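Local atomic coordinates of glycine cleavage system H protein (Mycobacterium tuberculosis, PDB entry 3IFT), a protein that probably shuttles the methylamine group of glycine from the P protein to the T protein of the glycine cleavage system on a covalently bound lipoyl arm. Residues Val49-Pro54 / Gly67-Thr72; Thr32-Ile37 / Leu110-Val115; Thr19-Trp24 / Asp77-Ile82. All blocks are in the same frame, centred on the assembly; numbering follows the deposited sequence.

Contact 1: Val49-Pro54 / Gly67-Thr72; sequences VFVQLP and GEVEST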
ATOM      1  N   VAL A  49      14.521  -5.128  -3.081  1.00 15.40           N
ATOM      2  CA  VAL A  49      15.265  -5.350  -4.285  1.00 17.91           C
ATOM      3  C   VAL A  49      14.312  -5.483  -5.459  1.00 19.23           C
ATOM      4  O   VAL A  49      14.728  -5.334  -6.603  1.00 20.03           O
ATOM      5  CB  VAL A  49      16.104  -6.626  -4.148  1.00 18.05           C
ATOM      6  CG1 VAL A  49      17.062  -6.464  -2.971  1.00 17.00           C
ATOM      7  CG2 VAL A  49      15.217  -7.805  -3.931  1.00 18.88           C
ATOM      8  N   PHE A  50      13.039  -5.772  -5.181  1.00 20.13           N
ATOM      9  CA  PHE A  50      12.073  -5.981  -6.251  1.00 20.45           C
ATOM     10  C   PHE A  50      10.633  -5.755  -5.769  1.00 19.97           C
ATOM     11  O   PHE A  50      10.283  -6.040  -4.636  1.00 19.71           O
ATOM     12  CB  PHE A  50      12.250  -7.362  -6.872  1.00 21.20           C
ATOM     13  CG  PHE A  50      11.466  -7.543  -8.136  1.00 24.60           C
ATOM     14  CD1 PHE A  50      11.769  -6.768  -9.274  1.00 29.02           C
ATOM     15  CD2 PHE A  50      10.433  -8.477  -8.210  1.00 26.19           C
ATOM     16  CE1 PHE A  50      11.020  -6.926 -10.480  1.00 29.23           C
ATOM     17  CE2 PHE A  50       9.683  -8.635  -9.393  1.00 27.73           C
ATOM     18  CZ  PHE A  50       9.976  -7.856 -10.525  1.00 28.35           C
ATOM     19  N   VAL A  51       9.843  -5.171  -6.653  1.00 19.83           N
ATOM     20  CA  VAL A  51       8.455  -4.867  -6.448  1.00 19.97           C
ATOM     21  C   VAL A  51       7.701  -5.295  -7.692  1.00 20.07           C
ATOM     22  O   VAL A  51       7.948  -4.762  -8.754  1.00 19.65           O
ATOM     23  CB  VAL A  51       8.268  -3.371  -6.265  1.00 19.38           C
ATOM     24  CG1 VAL A  51       6.801  -3.037  -6.180  1.00 20.70           C
ATOM     25  CG2 VAL A  51       8.990  -2.910  -4.986  1.00 20.09           C
ATOM     26  N   GLN A  52       6.820  -6.278  -7.563  1.00 21.03           N
ATOM     27  CA  GLN A  52       5.964  -6.666  -8.655  1.00 22.60           C
ATOM     28  C   GLN A  52       4.648  -5.995  -8.400  1.00 22.98           C
ATOM     29  O   GLN A  52       3.984  -6.284  -7.406  1.00 23.44           O
ATOM     30  CB  GLN A  52       5.776  -8.181  -8.772  1.00 22.79           C
ATOM     31  CG  GLN A  52       5.122  -8.577 -10.101  1.00 26.33           C
ATOM     32  CD  GLN A  52       5.902  -8.055 -11.321  1.00 29.82           C
ATOM     33  OE1 GLN A  52       5.587  -6.994 -11.896  1.00 30.92           O
ATOM     34  NE2 GLN A  52       6.944  -8.789 -11.697  1.00 32.57           N
ATOM     35  N   LEU A  53       4.311  -5.064  -9.287  1.00 23.25           N
ATOM     36  CA  LEU A  53       3.057  -4.346  -9.227  1.00 23.28           C
ATOM     37  C   LEU A  53       2.174  -4.714 -10.404  1.00 22.52           C
ATOM     38  O   LEU A  53       2.654  -5.198 -11.420  1.00 21.10           O
ATOM     39  CB  LEU A  53       3.333  -2.842  -9.197  1.00 23.74           C
ATOM     40  CG  LEU A  53       3.876  -2.456  -7.815  1.00 24.67           C
ATOM     41  CD1 LEU A  53       4.153  -0.986  -7.669  1.00 24.31           C
ATOM     42  CD2 LEU A  53       2.909  -2.949  -6.749  1.00 26.17           C
ATOM     43  N   PRO A  54       0.859  -4.497 -10.257  1.00 21.36           N
ATOM     44  CA  PRO A  54       0.014  -4.870 -11.353  1.00 20.09           C
ATOM     45  C   PRO A  54       0.078  -3.794 -12.418  1.00 17.58           C
ATOM     46  O   PRO A  54       0.614  -2.724 -12.195  1.00 16.58           O
ATOM     47  CB  PRO A  54      -1.371  -4.940 -10.713  1.00 20.55           C
ATOM     48  CG  PRO A  54      -1.315  -3.942  -9.633  1.00 21.38           C
ATOM     49  CD  PRO A  54       0.110  -3.763  -9.222  1.00 21.66           C
ATOM     50  N   GLY A  67       0.390  -8.145  -6.281  1.00 17.82           N
ATOM     51  CA  GLY A  67       1.795  -7.876  -6.393  1.00 18.03           C
ATOM     52  C   GLY A  67       2.568  -8.483  -5.261  1.00 17.33           C
ATOM     53  O   GLY A  67       2.050  -9.230  -4.450  1.00 16.31           O
ATOM     54  N   GLU A  68       3.830  -8.121  -5.207  1.00 17.84           N
ATOM     55  CA  GLU A  68       4.671  -8.603  -4.173  1.00 17.74           C
ATOM     56  C   GLU A  68       5.784  -7.619  -4.061  1.00 16.53           C
ATOM     57  O   GLU A  68       6.133  -6.916  -5.011  1.00 17.22           O
ATOM     58  CB  GLU A  68       5.201 -10.014  -4.490  1.00 18.31           C
ATOM     59  CG  GLU A  68       6.084 -10.091  -5.717  1.00 23.31           C
ATOM     60  CD  GLU A  68       6.945 -11.346  -5.758  1.00 29.15           C
ATOM     61  OE1 GLU A  68       6.436 -12.445  -5.396  1.00 30.50           O
ATOM     62  OE2 GLU A  68       8.138 -11.222  -6.161  1.00 34.79           O
ATOM     63  N   VAL A  69       6.318  -7.553  -2.863  1.00 14.83           N
ATOM     64  CA  VAL A  69       7.470  -6.761  -2.580  1.00 14.53           C
ATOM     65  C   VAL A  69       8.489  -7.758  -2.022  1.00 14.07           C
ATOM     66  O   VAL A  69       8.149  -8.653  -1.249  1.00 13.70           O
ATOM     67  CB  VAL A  69       7.158  -5.654  -1.582  1.00 14.54           C
ATOM     68  CG1 VAL A  69       6.648  -6.275  -0.263  1.00 13.85           C
ATOM     69  CG2 VAL A  69       8.379  -4.826  -1.387  1.00 15.70           C
ATOM     70  N   GLU A  70       9.726  -7.598  -2.438  1.00 13.12           N
ATOM     71  CA  GLU A  70      10.731  -8.610  -2.226  1.00 13.48           C
ATOM     72  C   GLU A  70      12.021  -7.934  -1.779  1.00 12.00           C
ATOM     73  O   GLU A  70      12.487  -6.993  -2.417  1.00 11.56           O
ATOM     74  CB  GLU A  70      10.899  -9.421  -3.524  1.00 13.28           C
ATOM     75  CG  GLU A  70      12.162 -10.210  -3.687  1.00 18.70           C
ATOM     76  CD  GLU A  70      12.089 -11.194  -4.875  1.00 23.42           C
ATOM     77  OE1 GLU A  70      11.005 -11.340  -5.481  1.00 25.98           O
ATOM     78  OE2 GLU A  70      13.131 -11.819  -5.191  1.00 28.86           O
ATOM     79  N   SER A  71      12.563  -8.420  -0.665  1.00 12.01           N
ATOM     80  CA  SER A  71      13.917  -8.113  -0.252  1.00 12.63           C
ATOM     81  C   SER A  71      14.756  -9.317  -0.656  1.00 14.38           C
ATOM     82  O   SER A  71      14.213 -10.324  -1.119  1.00 12.78           O
ATOM     83  CB  SER A  71      13.990  -7.921   1.254  1.00 13.50           C
ATOM     84  OG  SER A  71      13.731  -9.145   1.983  1.00  9.90           O
ATOM     85  N   THR A  72      16.061  -9.276  -0.398  1.00 15.40           N
ATOM     86  CA  THR A  72      16.856 -10.491  -0.653  1.00 17.16           C
ATOM     87  C   THR A  72      16.434 -11.617   0.294  1.00 17.00           C
ATOM     88  O   THR A  72      16.479 -12.778  -0.063  1.00 17.39           O
ATOM     89  CB  THR A  72      18.356 -10.256  -0.536  1.00 16.98           C
ATOM     90  OG1 THR A  72      18.664  -9.801   0.784  1.00 20.67           O
ATOM     91  CG2 THR A  72      18.807  -9.243  -1.567  1.00 19.12           C
TER
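A classic beta bulge sets Val49 and Phe50 together against Glu70 in the antiparallel pairing of strands 48-52 and 65-71, part of the three-stranded sheet of the lipoyl-binding domain. Glu70 O accepts two backbone bonds, from Val49 N at 2.8 Å and from Phe50 N at 3.1 Å. Beyond the bulge the ladder is regular: Glu70 N returns to Phe50 O at 2.8 Å, and Gln52 N reaches Glu68 O at 2.7 Å. Between these hydrogen-bonded pairs, Val51 and Val69 form a non-hydrogen-bonded pair and touch CG2 to CG2 on one face of the sheet. The other face carries Phe50, Gln52, Glu68 and Glu70. There Gln52 CB rests against Glu68 CG at 3.6 Å, while Phe50 CG lies anti to the backbone N (chi1 -169°), which brings ring atom CD2 beside both glutamates: Glu68 OE2 stands at the ring edge, and Glu70 OE1 approaches obliquely, 4.0 Å from Phe50 CD2. At the bulge end, Val49 CG1 meets Thr72 CG2 at 3.6 Å, their side chains crossing at about a right angle. Ser71 OG instead bonds Leu45 O and Ser74 N, tying the strand end to the turn that carries Lys73, the predicted lipoyl attachment site, which bears no lipoyl group here. The hydrogen bonds across this surface contact all run backbone to backbone, the side chains adding van der Waals contacts. On its acidic face, Glu68 OE2 and Glu70 OE1 lie 2.9 Å apart, two acceptors whose closeness would tend to raise the pKa of one of these acids.

Contact 2: Thr32-Ile37 / Leu110-Val115; sequences TVRVGI and LLDIQV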
ATOM      1  N   THR A  32      -9.540   8.279  -5.864  1.00 19.03           N
ATOM      2  CA  THR A  32      -8.242   7.668  -5.932  1.00 17.79           C
ATOM      3  C   THR A  32      -7.634   7.495  -4.553  1.00 15.60           C
ATOM      4  O   THR A  32      -7.698   8.387  -3.690  1.00 15.24           O
ATOM      5  CB  THR A  32      -7.289   8.522  -6.782  1.00 18.02           C
ATOM      6  OG1 THR A  32      -7.844   8.656  -8.091  1.00 21.20           O
ATOM      7  CG2 THR A  32      -5.927   7.870  -6.899  1.00 18.88           C
ATOM      8  N   VAL A  33      -7.049   6.326  -4.349  1.00 13.62           N
ATOM      9  CA  VAL A  33      -6.197   6.136  -3.207  1.00 12.51           C
ATOM     10  C   VAL A  33      -4.814   5.805  -3.719  1.00 12.16           C
ATOM     11  O   VAL A  33      -4.642   5.205  -4.786  1.00 11.89           O
ATOM     12  CB  VAL A  33      -6.692   5.046  -2.267  1.00 12.01           C
ATOM     13  CG1 VAL A  33      -7.995   5.452  -1.629  1.00 10.78           C
ATOM     14  CG2 VAL A  33      -6.842   3.720  -3.011  1.00 10.92           C
ATOM     15  N   ARG A  34      -3.830   6.226  -2.946  1.00 11.44           N
ATOM     16  CA  ARG A  34      -2.490   5.792  -3.154  1.00 11.18           C
ATOM     17  C   ARG A  34      -2.178   4.750  -2.090  1.00  9.51           C
ATOM     18  O   ARG A  34      -2.653   4.836  -0.967  1.00 10.71           O
ATOM     19  CB  ARG A  34      -1.548   6.963  -3.064  1.00 11.02           C
ATOM     20  CG  ARG A  34      -0.119   6.545  -3.278  1.00 11.79           C
ATOM     21  CD  ARG A  34       0.669   7.691  -3.845  1.00 12.53           C
ATOM     22  NE  ARG A  34       0.304   7.943  -5.229  1.00 14.73           N
ATOM     23  CZ  ARG A  34       0.985   8.755  -6.038  1.00 17.27           C
ATOM     24  NH1 ARG A  34       2.070   9.362  -5.597  1.00 15.86           N
ATOM     25  NH2 ARG A  34       0.602   8.918  -7.295  1.00 18.99           N
ATOM     26  N   VAL A  35      -1.365   3.779  -2.462  1.00  8.03           N
ATOM     27  CA  VAL A  35      -1.061   2.652  -1.644  1.00  7.23           C
ATOM     28  C   VAL A  35       0.432   2.369  -1.598  1.00  6.84           C
ATOM     29  O   VAL A  35       1.140   2.418  -2.611  1.00  7.31           O
ATOM     30  CB  VAL A  35      -1.810   1.420  -2.200  1.00  8.31           C
ATOM     31  CG1 VAL A  35      -1.594   0.219  -1.365  1.00  6.76           C
ATOM     32  CG2 VAL A  35      -3.331   1.733  -2.319  1.00  7.52           C
ATOM     33  N   GLY A  36       0.905   2.044  -0.399  1.00  6.96           N
ATOM     34  CA  GLY A  36       2.255   1.569  -0.205  1.00  6.69           C
ATOM     35  C   GLY A  36       2.267   0.625   0.960  1.00  6.45           C
ATOM     36  O   GLY A  36       1.217   0.189   1.476  1.00  6.04           O
ATOM     37  N   ILE A  37       3.472   0.275   1.367  1.00  6.62           N
ATOM     38  CA  ILE A  37       3.639  -0.519   2.565  1.00  7.13           C
ATOM     39  C   ILE A  37       4.134   0.369   3.666  1.00  6.39           C
ATOM     40  O   ILE A  37       4.759   1.408   3.440  1.00  6.92           O
ATOM     41  CB  ILE A  37       4.579  -1.729   2.386  1.00  7.24           C
ATOM     42  CG1 ILE A  37       5.977  -1.302   1.900  1.00  6.26           C
ATOM     43  CG2 ILE A  37       3.949  -2.757   1.453  1.00  7.39           C
ATOM     44  CD1 ILE A  37       6.968  -2.429   2.024  1.00  4.87           C
ATOM     45  N   LEU A 110       3.560   2.654  -3.883  1.00 10.17           N
ATOM     46  CA  LEU A 110       3.572   1.581  -4.870  1.00 10.58           C
ATOM     47  C   LEU A 110       2.663   1.858  -6.046  1.00 10.80           C
ATOM     48  O   LEU A 110       3.076   1.722  -7.184  1.00 10.81           O
ATOM     49  CB  LEU A 110       3.153   0.269  -4.219  1.00 10.23           C
ATOM     50  CG  LEU A 110       4.043  -0.037  -3.022  1.00 10.75           C
ATOM     51  CD1 LEU A 110       3.519  -1.252  -2.385  1.00  7.59           C
ATOM     52  CD2 LEU A 110       5.535  -0.202  -3.412  1.00 12.46           C
ATOM     53  N   LEU A 111       1.418   2.198  -5.752  1.00 11.39           N
ATOM     54  CA  LEU A 111       0.401   2.311  -6.782  1.00 11.58           C
ATOM     55  C   LEU A 111      -0.797   3.066  -6.282  1.00 12.16           C
ATOM     56  O   LEU A 111      -0.954   3.304  -5.078  1.00 11.29           O
ATOM     57  CB  LEU A 111      -0.042   0.928  -7.275  1.00 11.79           C
ATOM     58  CG  LEU A 111      -0.724  -0.074  -6.352  1.00 13.45           C
ATOM     59  CD1 LEU A 111      -2.094   0.391  -5.904  1.00 12.81           C
ATOM     60  CD2 LEU A 111      -0.884  -1.420  -7.105  1.00 15.95           C
ATOM     61  N   ASP A 112      -1.646   3.433  -7.230  1.00 11.95           N
ATOM     62  CA  ASP A 112      -2.872   4.102  -6.940  1.00 12.86           C
ATOM     63  C   ASP A 112      -3.976   3.207  -7.395  1.00 12.85           C
ATOM     64  O   ASP A 112      -3.861   2.524  -8.410  1.00 12.76           O
ATOM     65  CB  ASP A 112      -3.009   5.400  -7.719  1.00 12.73           C
ATOM     66  CG  ASP A 112      -2.086   6.448  -7.266  1.00 14.74           C
ATOM     67  OD1 ASP A 112      -1.431   6.306  -6.198  1.00 12.18           O
ATOM     68  OD2 ASP A 112      -1.995   7.434  -8.009  1.00 17.73           O
ATOM     69  N   ILE A 113      -5.068   3.238  -6.665  1.00 13.40           N
ATOM     70  CA  ILE A 113      -6.245   2.514  -7.089  1.00 13.57           C
ATOM     71  C   ILE A 113      -7.267   3.607  -7.266  1.00 14.35           C
ATOM     72  O   ILE A 113      -7.376   4.515  -6.453  1.00 13.82           O
ATOM     73  CB  ILE A 113      -6.690   1.424  -6.089  1.00 13.53           C
ATOM     74  CG1 ILE A 113      -5.550   0.403  -5.905  1.00 13.07           C
ATOM     75  CG2 ILE A 113      -7.975   0.757  -6.574  1.00 10.80           C
ATOM     76  CD1 ILE A 113      -5.728  -0.567  -4.762  1.00  9.56           C
ATOM     77  N   GLN A 114      -7.932   3.577  -8.405  1.00 16.11           N
ATOM     78  CA  GLN A 114      -8.966   4.542  -8.687  1.00 18.10           C
ATOM     79  C   GLN A 114     -10.267   3.761  -8.603  1.00 19.36           C
ATOM     80  O   GLN A 114     -10.342   2.629  -9.061  1.00 18.24           O
ATOM     81  CB  GLN A 114      -8.754   5.132 -10.077  1.00 17.79           C
ATOM     82  CG  GLN A 114      -9.596   6.316 -10.385  1.00 21.28           C
ATOM     83  CD  GLN A 114      -9.261   6.942 -11.731  1.00 24.62           C
ATOM     84  OE1 GLN A 114      -8.422   6.446 -12.469  1.00 27.80           O
ATOM     85  NE2 GLN A 114      -9.946   8.032 -12.062  1.00 30.21           N
ATOM     86  N   VAL A 115     -11.257   4.357  -7.972  1.00 22.87           N
ATOM     87  CA  VAL A 115     -12.556   3.744  -7.843  1.00 26.25           C
ATOM     88  C   VAL A 115     -13.513   4.571  -8.658  1.00 28.98           C
ATOM     89  O   VAL A 115     -13.475   5.814  -8.676  1.00 30.68           O
ATOM     90  CB  VAL A 115     -13.048   3.665  -6.384  1.00 26.52           C
ATOM     91  CG1 VAL A 115     -11.870   3.389  -5.433  1.00 26.76           C
ATOM     92  CG2 VAL A 115     -13.760   4.948  -5.989  1.00 27.97           C
TER
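Arg34 and Asp112 set their flat groups nearly coplanar, guanidinium and carboxylate planes 25° apart, and meet edge to edge in a side-on salt bridge. Arg34 NE donates to the syn lone pair of Asp112 OD1 at 2.6 Å, and Arg34 NH2 reaches Asp112 OD2 at 3.1 Å, also on the syn side; the two bonds together fix the rotation of both groups. Arg34 also makes a cation-pi contact with Trp109. Its chain leaves anti to the backbone N (chi1 180°) and bends at chi3, which turns NE to the carboxylate; CB and CG also lie close to OD1. Thr32 shares this face, its CG2 on Asp112 CB at 3.9 Å. On the opposite, apolar face, Val33 CG2 meets Ile113 CB at 3.8 Å, and Val35 lies side by side with Leu111, pointing the same way, Val35 CB to Leu111 CD1 3.9 Å. The antiparallel backbone bonds include Val33 N to Ile113 O and Ile113 N to Val33 O, both 2.8 Å. At the far end a classic beta bulge puts Leu110 N and Leu111 N both on Val35 O, and Leu110 CG packs over Gly36 CA. These paired strands lie inside the six-stranded sheet, 23-29 bonding to 32-37 on one side and 84-89 to 111-114 on the other, while Ile37 and Leu110 rest on Val100 of helix 99-102.

Contact 3: Thr19-Trp24 / Asp77-Ile82; sequences TAEHEW and DLYAPI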
ATOM      1  N   THR A  19      -4.042  -1.478   6.230  1.00  8.94           N
ATOM      2  CA  THR A  19      -4.525  -2.824   6.357  1.00  8.63           C
ATOM      3  C   THR A  19      -3.666  -3.525   7.382  1.00  9.63           C
ATOM      4  O   THR A  19      -2.506  -3.142   7.629  1.00  9.01           O
ATOM      5  CB  THR A  19      -4.443  -3.562   5.023  1.00  8.81           C
ATOM      6  OG1 THR A  19      -3.081  -3.786   4.700  1.00  6.40           O
ATOM      7  CG2 THR A  19      -5.122  -2.770   3.897  1.00  8.78           C
ATOM      8  N   ALA A  20      -4.223  -4.584   7.940  1.00 10.58           N
ATOM      9  CA  ALA A  20      -3.513  -5.482   8.848  1.00 11.49           C
ATOM     10  C   ALA A  20      -2.273  -6.080   8.201  1.00 11.25           C
ATOM     11  O   ALA A  20      -1.357  -6.505   8.881  1.00 12.48           O
ATOM     12  CB  ALA A  20      -4.451  -6.620   9.302  1.00 11.95           C
ATOM     13  N   GLU A  21      -2.244  -6.102   6.887  1.00 11.29           N
ATOM     14  CA  GLU A  21      -1.149  -6.725   6.174  1.00 11.32           C
ATOM     15  C   GLU A  21      -0.127  -5.652   5.828  1.00 10.35           C
ATOM     16  O   GLU A  21       0.703  -5.879   4.979  1.00  9.04           O
ATOM     17  CB  GLU A  21      -1.614  -7.426   4.921  1.00 11.72           C
ATOM     18  CG  GLU A  21      -2.486  -8.645   5.184  1.00 15.77           C
ATOM     19  CD  GLU A  21      -3.863  -8.254   5.616  1.00 18.15           C
ATOM     20  OE1 GLU A  21      -4.409  -7.372   4.957  1.00 21.02           O
ATOM     21  OE2 GLU A  21      -4.377  -8.792   6.623  1.00 21.50           O
ATOM     22  N   HIS A  22      -0.243  -4.479   6.468  1.00  8.80           N
ATOM     23  CA  HIS A  22       0.817  -3.464   6.480  1.00  8.96           C
ATOM     24  C   HIS A  22       0.899  -2.678   5.208  1.00  8.70           C
ATOM     25  O   HIS A  22       1.977  -2.275   4.761  1.00  6.95           O
ATOM     26  CB  HIS A  22       2.183  -4.078   6.813  1.00  9.08           C
ATOM     27  CG  HIS A  22       2.116  -5.061   7.940  1.00  9.85           C
ATOM     28  ND1 HIS A  22       1.878  -4.677   9.240  1.00 11.61           N
ATOM     29  CD2 HIS A  22       2.188  -6.410   7.952  1.00 12.12           C
ATOM     30  CE1 HIS A  22       1.820  -5.748  10.009  1.00 12.17           C
ATOM     31  NE2 HIS A  22       1.992  -6.815   9.253  1.00 12.33           N
ATOM     32  N   GLU A  23      -0.262  -2.423   4.642  1.00  9.32           N
ATOM     33  CA  GLU A  23      -0.355  -1.480   3.571  1.00  8.67           C
ATOM     34  C   GLU A  23      -0.975  -0.241   4.096  1.00  7.60           C
ATOM     35  O   GLU A  23      -1.719  -0.273   5.068  1.00  6.87           O
ATOM     36  CB  GLU A  23      -1.128  -2.045   2.415  1.00  8.68           C
ATOM     37  CG  GLU A  23      -0.270  -3.084   1.718  1.00 11.93           C
ATOM     38  CD  GLU A  23      -0.974  -3.848   0.632  1.00 16.31           C
ATOM     39  OE1 GLU A  23      -1.871  -3.272  -0.017  1.00 20.04           O
ATOM     40  OE2 GLU A  23      -0.616  -5.027   0.433  1.00 17.41           O
ATOM     41  N   TRP A  24      -0.637   0.867   3.462  1.00  6.94           N
ATOM     42  CA  TRP A  24      -1.272   2.114   3.806  1.00  6.95           C
ATOM     43  C   TRP A  24      -2.027   2.576   2.598  1.00  6.97           C
ATOM     44  O   TRP A  24      -1.736   2.182   1.474  1.00  6.52           O
ATOM     45  CB  TRP A  24      -0.285   3.171   4.301  1.00  6.44           C
ATOM     46  CG  TRP A  24       0.834   3.467   3.381  1.00  7.90           C
ATOM     47  CD1 TRP A  24       2.061   2.877   3.391  1.00  8.40           C
ATOM     48  CD2 TRP A  24       0.846   4.398   2.288  1.00  8.93           C
ATOM     49  NE1 TRP A  24       2.861   3.415   2.389  1.00 10.63           N
ATOM     50  CE2 TRP A  24       2.144   4.343   1.696  1.00  9.61           C
ATOM     51  CE3 TRP A  24      -0.097   5.263   1.747  1.00  7.29           C
ATOM     52  CZ2 TRP A  24       2.498   5.107   0.566  1.00 10.09           C
ATOM     53  CZ3 TRP A  24       0.263   6.037   0.666  1.00  7.98           C
ATOM     54  CH2 TRP A  24       1.549   5.942   0.072  1.00 10.27           C
ATOM     55  N   ASP A  77       3.409 -10.675  -0.308  1.00 17.10           N
ATOM     56  CA  ASP A  77       2.344 -10.365  -1.227  1.00 17.70           C
ATOM     57  C   ASP A  77       1.808  -8.981  -0.935  1.00 15.60           C
ATOM     58  O   ASP A  77       1.784  -8.533   0.192  1.00 14.49           O
ATOM     59  CB  ASP A  77       1.227 -11.407  -1.130  1.00 18.51           C
ATOM     60  CG  ASP A  77       1.571 -12.693  -1.846  1.00 22.30           C
ATOM     61  OD1 ASP A  77       2.492 -12.698  -2.687  1.00 27.26           O
ATOM     62  OD2 ASP A  77       0.883 -13.696  -1.600  1.00 28.98           O
ATOM     63  N   LEU A  78       1.432  -8.298  -1.991  1.00 14.57           N
ATOM     64  CA  LEU A  78       0.752  -7.027  -1.910  1.00 14.11           C
ATOM     65  C   LEU A  78      -0.695  -7.311  -2.197  1.00 13.87           C
ATOM     66  O   LEU A  78      -1.002  -8.052  -3.111  1.00 13.74           O
ATOM     67  CB  LEU A  78       1.316  -6.082  -2.966  1.00 14.21           C
ATOM     68  CG  LEU A  78       2.756  -5.658  -2.708  1.00 14.50           C
ATOM     69  CD1 LEU A  78       3.344  -4.804  -3.847  1.00 13.24           C
ATOM     70  CD2 LEU A  78       2.799  -4.931  -1.339  1.00 11.78           C
ATOM     71  N   TYR A  79      -1.586  -6.732  -1.419  1.00 13.65           N
ATOM     72  CA  TYR A  79      -3.021  -6.906  -1.615  1.00 13.35           C
ATOM     73  C   TYR A  79      -3.664  -5.580  -1.993  1.00 12.30           C
ATOM     74  O   TYR A  79      -3.244  -4.535  -1.539  1.00 12.20           O
ATOM     75  CB  TYR A  79      -3.645  -7.411  -0.342  1.00 13.91           C
ATOM     76  CG  TYR A  79      -3.028  -8.675   0.144  1.00 15.31           C
ATOM     77  CD1 TYR A  79      -3.374  -9.893  -0.416  1.00 16.43           C
ATOM     78  CD2 TYR A  79      -2.045  -8.659   1.109  1.00 19.28           C
ATOM     79  CE1 TYR A  79      -2.803 -11.060   0.008  1.00 17.45           C
ATOM     80  CE2 TYR A  79      -1.466  -9.838   1.539  1.00 20.22           C
ATOM     81  CZ  TYR A  79      -1.863 -11.026   0.977  1.00 18.18           C
ATOM     82  OH  TYR A  79      -1.308 -12.196   1.395  1.00 19.10           O
ATOM     83  N   ALA A  80      -4.681  -5.636  -2.838  1.00 11.08           N
ATOM     84  CA  ALA A  80      -5.515  -4.480  -3.110  1.00 10.32           C
ATOM     85  C   ALA A  80      -6.251  -4.171  -1.798  1.00  9.79           C
ATOM     86  O   ALA A  80      -6.982  -5.021  -1.277  1.00  9.92           O
ATOM     87  CB  ALA A  80      -6.469  -4.770  -4.268  1.00  9.03           C
ATOM     88  N   PRO A  81      -5.985  -2.992  -1.185  1.00 10.16           N
ATOM     89  CA  PRO A  81      -6.721  -2.736   0.045  1.00 10.07           C
ATOM     90  C   PRO A  81      -8.191  -2.420  -0.241  1.00  9.62           C
ATOM     91  O   PRO A  81      -9.029  -2.627   0.602  1.00  9.36           O
ATOM     92  CB  PRO A  81      -6.006  -1.490   0.635  1.00 10.25           C
ATOM     93  CG  PRO A  81      -4.819  -1.294  -0.209  1.00 11.22           C
ATOM     94  CD  PRO A  81      -5.162  -1.826  -1.538  1.00  9.59           C
ATOM     95  N   ILE A  82      -8.467  -1.953  -1.451  1.00 10.83           N
ATOM     96  CA  ILE A  82      -9.823  -1.671  -1.904  1.00 11.17           C
ATOM     97  C   ILE A  82     -10.004  -2.156  -3.323  1.00 10.77           C
ATOM     98  O   ILE A  82      -9.046  -2.480  -3.999  1.00 10.45           O
ATOM     99  CB  ILE A  82     -10.148  -0.160  -1.843  1.00 11.15           C
ATOM    100  CG1 ILE A  82      -9.239   0.654  -2.756  1.00 13.14           C
ATOM    101  CG2 ILE A  82     -10.100   0.327  -0.402  1.00 10.77           C
ATOM    102  CD1 ILE A  82      -9.885   1.977  -3.317  1.00 13.16           C
TER
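Glu23 reaches across to Tyr79 at the tight, buried heart of this contact, while the outer side, where Glu21 borders the Tyr79 ring, is looser and more exposed. Glu23 OE2 takes the backbone N-H of Tyr79 at 2.7 Å with its syn lone pair, in a nearly straight bond (171° at the hydrogen). Its CG stands beside the backbone N (chi1 -73°) and the chain runs on extended, which carries the carboxylate to the end of strand 75-79. There Glu23 OE2 also sits 3.4 Å from Leu78 CA, and Glu23 OE1 is 3.6 Å from Pro81 CG. The distance from Glu23 OE1 to Tyr79 O is 2.4 Å. Next to this polar grip, Thr19 CG2 presses on Pro81 CB at 3.6 Å. The Thr19 hydroxyl turns the other way, inward to its own segment, and Thr19 OG1 accepts from Glu23 N at 3.1 Å, which probably helps to hold the Glu23 backbone in place. On the loose side, Glu21 crosses Tyr79 at about a right angle, Glu21 CG 4.0 Å from Tyr79 CE2 and its carboxylate plane 86° from the ring; this is an apolar brush of CB and CG along the CD2-CE2 side, without a polar bond. Val35 of strand 32-37 touches both Glu23 and Pro81. A type I beta turn from Thr19 to His22, which links strands 17-18 and 23-29 of the larger sheet, is thereby held to the end of the smaller sheet, joining the two antiparallel sheets of the H-protein fold.

Contact 2 is the buried one, contact 1 lies at the surface beside the predicted lipoyl-attachment lysine, and contact 3 is intermediate, partly buried. Contacts 1 and 2 are both strand pairings with a classic bulge, but in different sheets: contact 1 has a face with two close glutamates, contact 2 pairs its acid with an arginine in a salt bridge. Contact 3 pairs no strands; a glutamate side chain takes over the bonding to backbone. The three interlock: Leu53 and Pro54 of contact 1 pack on Leu111 of contact 2, Gly67 O probably bonds Leu78 N of contact 3, and Gly36 O probably bonds Trp24 N, joining contacts 2 and 3.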